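Succinylglutamate desuccinylase/aspartoacylase (Shewanella frigidimarina, PDB 3LWU) binds a zinc ion and probably works as a metal-dependent hydrolase of the family that includes the zinc carboxypeptidases. Local coordinates at residues N133-H138 with Q248-S253; E156-R161 with L174-Q179. One frame throughout, in Å; residues are numbered along the deposited sequence.

Interaction 1 of 2, residues N133-H138 with Q248-S253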
loop_
_atom_site.group_PDB
_atom_site.type_symbol
_atom_site.label_atom_id
_atom_site.label_comp_id
_atom_site.label_asym_id
_atom_site.label_seq_id
_atom_site.Cartn_x
_atom_site.Cartn_y
_atom_site.Cartn_z
ATOM N N ASN A 133 27.554 10.925 36.753
ATOM C CA ASN A 133 27.221 12.264 37.210
ATOM C C ASN A 133 25.900 12.323 37.973
ATOM O O ASN A 133 25.826 12.920 39.060
ATOM C CB ASN A 133 27.144 13.209 36.012
ATOM C CG ASN A 133 27.110 14.656 36.429
ATOM O OD1 ASN A 133 28.156 15.258 36.663
ATOM N ND2 ASN A 133 25.906 15.221 36.547
ATOM N N TRP A 134 24.862 11.702 37.401
ATOM C CA TRP A 134 23.539 11.741 37.994
ATOM C C TRP A 134 23.592 11.124 39.390
ATOM O O TRP A 134 23.038 11.689 40.364
ATOM C CB TRP A 134 22.465 11.040 37.103
ATOM C CG TRP A 134 21.080 11.305 37.647
ATOM C CD1 TRP A 134 20.233 12.320 37.283
ATOM C CD2 TRP A 134 20.408 10.591 38.707
ATOM N NE1 TRP A 134 19.076 12.264 38.030
ATOM C CE2 TRP A 134 19.161 11.216 38.909
ATOM C CE3 TRP A 134 20.730 9.466 39.478
ATOM C CZ2 TRP A 134 18.259 10.778 39.866
ATOM C CZ3 TRP A 134 19.819 9.026 40.430
ATOM C CH2 TRP A 134 18.605 9.683 40.618
ATOM N N TYR A 135 24.290 9.984 39.478
ATOM C CA TYR A 135 24.445 9.216 40.733
ATOM C C TYR A 135 25.209 9.999 41.792
ATOM O O TYR A 135 24.846 9.943 42.968
ATOM C CB TYR A 135 25.144 7.866 40.476
ATOM C CG TYR A 135 25.333 6.976 41.718
ATOM C CD1 TYR A 135 24.349 6.066 42.105
ATOM C CD2 TYR A 135 26.508 7.035 42.482
ATOM C CE1 TYR A 135 24.503 5.247 43.232
ATOM C CE2 TYR A 135 26.686 6.216 43.616
ATOM C CZ TYR A 135 25.671 5.324 43.982
ATOM O OH TYR A 135 25.821 4.505 45.078
ATOM N N ALA A 136 26.274 10.695 41.368
ATOM C CA ALA A 136 27.048 11.566 42.253
ATOM C C ALA A 136 26.173 12.657 42.875
ATOM O O ALA A 136 26.301 12.938 44.063
ATOM C CB ALA A 136 28.272 12.175 41.504
ATOM N N GLU A 137 25.249 13.218 42.090
ATOM C CA GLU A 137 24.345 14.281 42.579
ATOM C C GLU A 137 23.215 13.777 43.485
ATOM O O GLU A 137 22.543 14.566 44.152
ATOM C CB GLU A 137 23.732 15.051 41.394
ATOM C CG GLU A 137 24.494 16.329 41.027
ATOM C CD GLU A 137 24.348 16.707 39.559
ATOM O OE1 GLU A 137 23.196 16.738 39.051
ATOM O OE2 GLU A 137 25.395 16.970 38.917
ATOM N N HIS A 138 22.979 12.470 43.492
ATOM C CA HIS A 138 21.828 11.919 44.222
ATOM C C HIS A 138 22.152 10.735 45.159
ATOM O O HIS A 138 21.244 10.183 45.764
ATOM C CB HIS A 138 20.736 11.511 43.233
ATOM C CG HIS A 138 20.222 12.625 42.365
ATOM N ND1 HIS A 138 20.767 12.921 41.133
ATOM C CD2 HIS A 138 19.177 13.473 42.526
ATOM C CE1 HIS A 138 20.088 13.909 40.577
ATOM N NE2 HIS A 138 19.121 14.264 41.401
ATOM N N GLN A 248 29.724 0.842 42.949
ATOM C CA GLN A 248 30.101 1.699 44.084
ATOM C C GLN A 248 29.760 1.027 45.398
ATOM O O GLN A 248 29.630 1.699 46.427
ATOM C CB GLN A 248 29.392 3.059 44.026
ATOM C CG GLN A 248 29.468 3.755 42.674
ATOM C CD GLN A 248 30.896 4.011 42.201
ATOM O OE1 GLN A 248 31.314 3.519 41.140
ATOM N NE2 GLN A 248 31.644 4.793 42.974
ATOM N N GLY A 249 29.608 -0.295 45.368
ATOM C CA GLY A 249 29.340 -1.072 46.573
ATOM C C GLY A 249 27.925 -0.901 47.111
ATOM O O GLY A 249 27.641 -1.289 48.246
ATOM N N ARG A 250 27.028 -0.321 46.310
ATOM C CA ARG A 250 25.625 -0.160 46.727
ATOM C C ARG A 250 24.744 -1.163 45.956
ATOM O O ARG A 250 24.368 -0.927 44.802
ATOM C CB ARG A 250 25.166 1.285 46.513
ATOM C CG ARG A 250 23.728 1.564 46.931
ATOM C CD ARG A 250 23.515 3.064 46.973
ATOM N NE ARG A 250 22.197 3.449 47.471
ATOM C CZ ARG A 250 21.825 4.702 47.750
ATOM N NH1 ARG A 250 22.664 5.713 47.578
ATOM N NH2 ARG A 250 20.599 4.949 48.200
ATOM N N GLU A 251 24.458 -2.287 46.615
ATOM C CA GLU A 251 23.721 -3.391 46.017
ATOM C C GLU A 251 22.209 -3.259 46.287
ATOM O O GLU A 251 21.780 -3.011 47.409
ATOM C CB GLU A 251 24.267 -4.736 46.519
ATOM N N PHE A 252 21.429 -3.356 45.217
ATOM C CA PHE A 252 19.967 -3.536 45.274
ATOM C C PHE A 252 19.544 -4.154 43.945
ATOM O O PHE A 252 20.311 -4.140 42.975
ATOM C CB PHE A 252 19.196 -2.218 45.517
ATOM C CG PHE A 252 19.605 -1.084 44.606
ATOM C CD1 PHE A 252 19.152 -1.020 43.275
ATOM C CD2 PHE A 252 20.426 -0.063 45.082
ATOM C CE1 PHE A 252 19.529 0.030 42.419
ATOM C CE2 PHE A 252 20.799 0.999 44.241
ATOM C CZ PHE A 252 20.340 1.042 42.893
ATOM N N SER A 253 18.342 -4.709 43.888
ATOM C CA SER A 253 17.890 -5.330 42.640
ATOM C C SER A 253 17.195 -4.299 41.741
ATOM O O SER A 253 16.684 -3.273 42.214
ATOM C CB SER A 253 16.978 -6.516 42.939
ATOM O OG SER A 253 15.980 -6.131 43.855
#

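Interaction 2 of 2, residues E156-R161 with L174-Q179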
loop_
_atom_site.group_PDB
_atom_site.type_symbol
_atom_site.label_atom_id
_atom_site.label_comp_id
_atom_site.label_asym_id
_atom_site.label_seq_id
_atom_site.Cartn_x
_atom_site.Cartn_y
_atom_site.Cartn_z
ATOM N N GLU A 156 10.232 13.444 32.941
ATOM C CA GLU A 156 10.390 14.823 32.425
ATOM C C GLU A 156 11.172 14.924 31.120
ATOM O O GLU A 156 10.809 15.718 30.238
ATOM C CB GLU A 156 11.037 15.732 33.482
ATOM C CG GLU A 156 10.105 15.918 34.692
ATOM C CD GLU A 156 10.746 16.507 35.941
ATOM O OE1 GLU A 156 11.906 17.022 35.881
ATOM O OE2 GLU A 156 10.056 16.452 36.997
ATOM N N THR A 157 12.257 14.155 31.017
ATOM C CA THR A 157 13.128 14.221 29.846
ATOM C C THR A 157 12.413 13.610 28.644
ATOM O O THR A 157 12.614 14.007 27.489
ATOM C CB THR A 157 14.470 13.494 30.073
ATOM O OG1 THR A 157 14.202 12.167 30.525
ATOM C CG2 THR A 157 15.368 14.242 31.105
ATOM N N CYS A 158 11.560 12.640 28.930
ATOM C CA CYS A 158 10.688 12.085 27.918
ATOM C C CYS A 158 9.663 13.107 27.400
ATOM O O CYS A 158 9.502 13.302 26.184
ATOM C CB CYS A 158 9.960 10.908 28.534
ATOM S SG CYS A 158 9.858 9.591 27.513
ATOM N N GLN A 159 8.948 13.731 28.331
ATOM C CA GLN A 159 8.006 14.815 28.012
ATOM C C GLN A 159 8.663 15.991 27.277
ATOM O O GLN A 159 8.040 16.596 26.393
ATOM C CB GLN A 159 7.317 15.317 29.280
ATOM C CG GLN A 159 6.230 14.363 29.770
ATOM C CD GLN A 159 5.797 14.598 31.216
ATOM O OE1 GLN A 159 6.461 15.293 31.995
ATOM N NE2 GLN A 159 4.677 13.988 31.581
ATOM N N ALA A 160 9.916 16.287 27.614
ATOM C CA ALA A 160 10.659 17.364 26.969
ATOM C C ALA A 160 10.834 17.130 25.467
ATOM O O ALA A 160 10.910 18.078 24.708
ATOM C CB ALA A 160 12.072 17.579 27.659
ATOM N N ARG A 161 10.898 15.871 25.034
ATOM C CA ARG A 161 11.040 15.565 23.608
ATOM C C ARG A 161 9.846 16.106 22.813
ATOM O O ARG A 161 9.954 16.350 21.606
ATOM C CB ARG A 161 11.213 14.057 23.348
ATOM C CG ARG A 161 12.567 13.430 23.740
ATOM C CD ARG A 161 13.691 13.670 22.715
ATOM N NE ARG A 161 13.393 13.066 21.404
ATOM C CZ ARG A 161 13.881 13.481 20.226
ATOM N NH1 ARG A 161 14.695 14.534 20.166
ATOM N NH2 ARG A 161 13.528 12.852 19.084
ATOM N N LEU A 174 4.170 9.484 19.123
ATOM C CA LEU A 174 3.432 8.351 19.666
ATOM C C LEU A 174 4.247 7.655 20.791
ATOM O O LEU A 174 3.769 7.507 21.920
ATOM C CB LEU A 174 3.096 7.351 18.554
ATOM C CG LEU A 174 2.547 5.992 19.055
ATOM C CD1 LEU A 174 1.184 6.145 19.689
ATOM C CD2 LEU A 174 2.534 5.009 17.935
ATOM N N ALA A 175 5.485 7.285 20.468
ATOM C CA ALA A 175 6.304 6.450 21.341
ATOM C C ALA A 175 6.572 7.185 22.649
ATOM O O ALA A 175 6.381 6.612 23.724
ATOM C CB ALA A 175 7.574 6.037 20.637
ATOM N N VAL A 176 6.935 8.466 22.555
ATOM C CA VAL A 176 7.199 9.285 23.706
ATOM C C VAL A 176 5.982 9.409 24.651
ATOM O O VAL A 176 6.143 9.314 25.874
ATOM C CB VAL A 176 7.728 10.681 23.277
ATOM C CG1 VAL A 176 7.647 11.670 24.402
ATOM C CG2 VAL A 176 9.145 10.546 22.804
ATOM N N ASN A 177 4.781 9.614 24.098
ATOM C CA ASN A 177 3.581 9.744 24.917
ATOM C C ASN A 177 3.310 8.445 25.687
ATOM O O ASN A 177 2.928 8.458 26.856
ATOM C CB ASN A 177 2.363 10.060 24.031
ATOM C CG ASN A 177 2.179 11.528 23.789
ATOM O OD1 ASN A 177 2.348 12.025 22.664
ATOM N ND2 ASN A 177 1.785 12.228 24.808
ATOM N N LEU A 178 3.518 7.311 25.028
ATOM C CA LEU A 178 3.340 6.022 25.700
ATOM C C LEU A 178 4.400 5.797 26.778
ATOM O O LEU A 178 4.103 5.283 27.851
ATOM C CB LEU A 178 3.366 4.876 24.704
ATOM C CG LEU A 178 2.252 4.917 23.626
ATOM C CD1 LEU A 178 2.410 3.745 22.665
ATOM C CD2 LEU A 178 0.819 4.961 24.199
ATOM N N GLN A 179 5.634 6.183 26.473
ATOM C CA GLN A 179 6.778 5.917 27.307
ATOM C C GLN A 179 6.679 6.743 28.594
ATOM O O GLN A 179 7.062 6.258 29.696
ATOM C CB GLN A 179 8.061 6.247 26.517
ATOM C CG GLN A 179 9.377 5.916 27.210
ATOM C CD GLN A 179 10.620 6.087 26.306
ATOM O OE1 GLN A 179 10.539 6.062 25.072
ATOM N NE2 GLN A 179 11.777 6.231 26.933
#

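Interaction 1 of 2, residues N133-H138 with Q248-S253
Y135 reaches from helix 131-138 to the turn after helix 230-247, where its hydroxyl meets the aliphatic part of R250 and its ring meets Q248 obliquely. Y135 OH lies 3.3 Å from R250 CD and 3.6 Å from R250 CB; CD sits at the ring's edge, near its plane. Beside it, Y135 CE2 touches Q248 CG at 3.8 Å, the tyrosine and the bent glutamine chain running by one another head to tail. Both are van der Waals contacts. With CG anti to the backbone N (chi1 -179°) and an extended chain beyond it, R250 carries its guanidinium past the hydroxyl, the plane turned 71° from the tyrosine ring. Among the acceptors that hold that group, Q139 O takes NH1, while L141 O and N143 OD1 take NH2, which ties R250 to the link between helices 131-138 and 143-160. The Y135 ring also packs edge-to-face with Y244 and rests on L241 and A245. With an alanine in place of this tyrosine, the methylenes of R250 and Q248 would probably lose their cover and Y244 its aromatic partner. Within the same helix, H138 ND1 donates a nearly straight bond of 2.7 Å to W134 O, which brings the imidazole over the W134 indole; the latter meets Y150 edge-to-face. The turn itself is set by G249, whose positive phi (73°) makes it the C-prime residue of a Schellman motif, with R250 N bonded to A245 O and G249 N to T246 O, closing helix 230-247 where Y135 docks.

Interaction 2 of 2, residues E156-R161 with L174-Q179
C158 O, near the end of helix 143-160, accepts the backbone N-H of R161 at 3.1 Å, and V176 CG1 of the facing helix is crowded against the same oxygen at 3.0 Å, a short contact rather than a bond. V176 CG1 stands anti to its own backbone N (chi1 164°), the setting that aims this branch at the carbonyl. The other branch, V176 CG2, rests at 4.1 Å on R161 CB, so the forked valine spans one turn of its neighbour. The backbones come close here, C158 CA and V176 CA being 6.1 Å apart. Helices 143-160 and 170-182 are consecutive and run in nearly opposite directions, forming an alpha-helical hairpin within the catalytic domain; the second helix also packs on strand 56-60, where L178 touches Y57 and Q59. One turn along from V176, the extended chain of Q179 passes alongside the sulfur of C158: SG is 3.7 Å from Q179 CG and 3.9 Å from Q179 NE2, with Q179 CB and CD at similar range. C158 chi1, -138°, is far from a staggered position, and the rotation sets SG against the glutamine rather than fully on V176, whose CG1 it approaches only at 4.3 Å. Both ends of the buried Q179 amide are satisfied, OE1 by F125 N and NE2 by H183 NE2, which fixes its rotation. The R161 side chain also touches I168 in the connecting loop, and it lies about 6 Å from a bound sulfate, probably from the crystallisation liquor.

Helix 143-160 connects the two interactions. Interaction 2 uses its C-terminal end, while interaction 1 reaches its start through N143 and through F147, which meets F252 edge-to-face. The centres of the contacts are 25 Å apart and their nearest atoms about 8 Å, without touching. Interaction 1 is the more peripheral, about 29 Å from the centre of the chain against 18 Å for the buried interaction 2. Both are away from the zinc ion held by H63, E66 and H192. In the fold, helix 170-182 of interaction 2 precedes strand 187-194, which bears H192, and strand 56-60, against that helix, leads to H63 and E66.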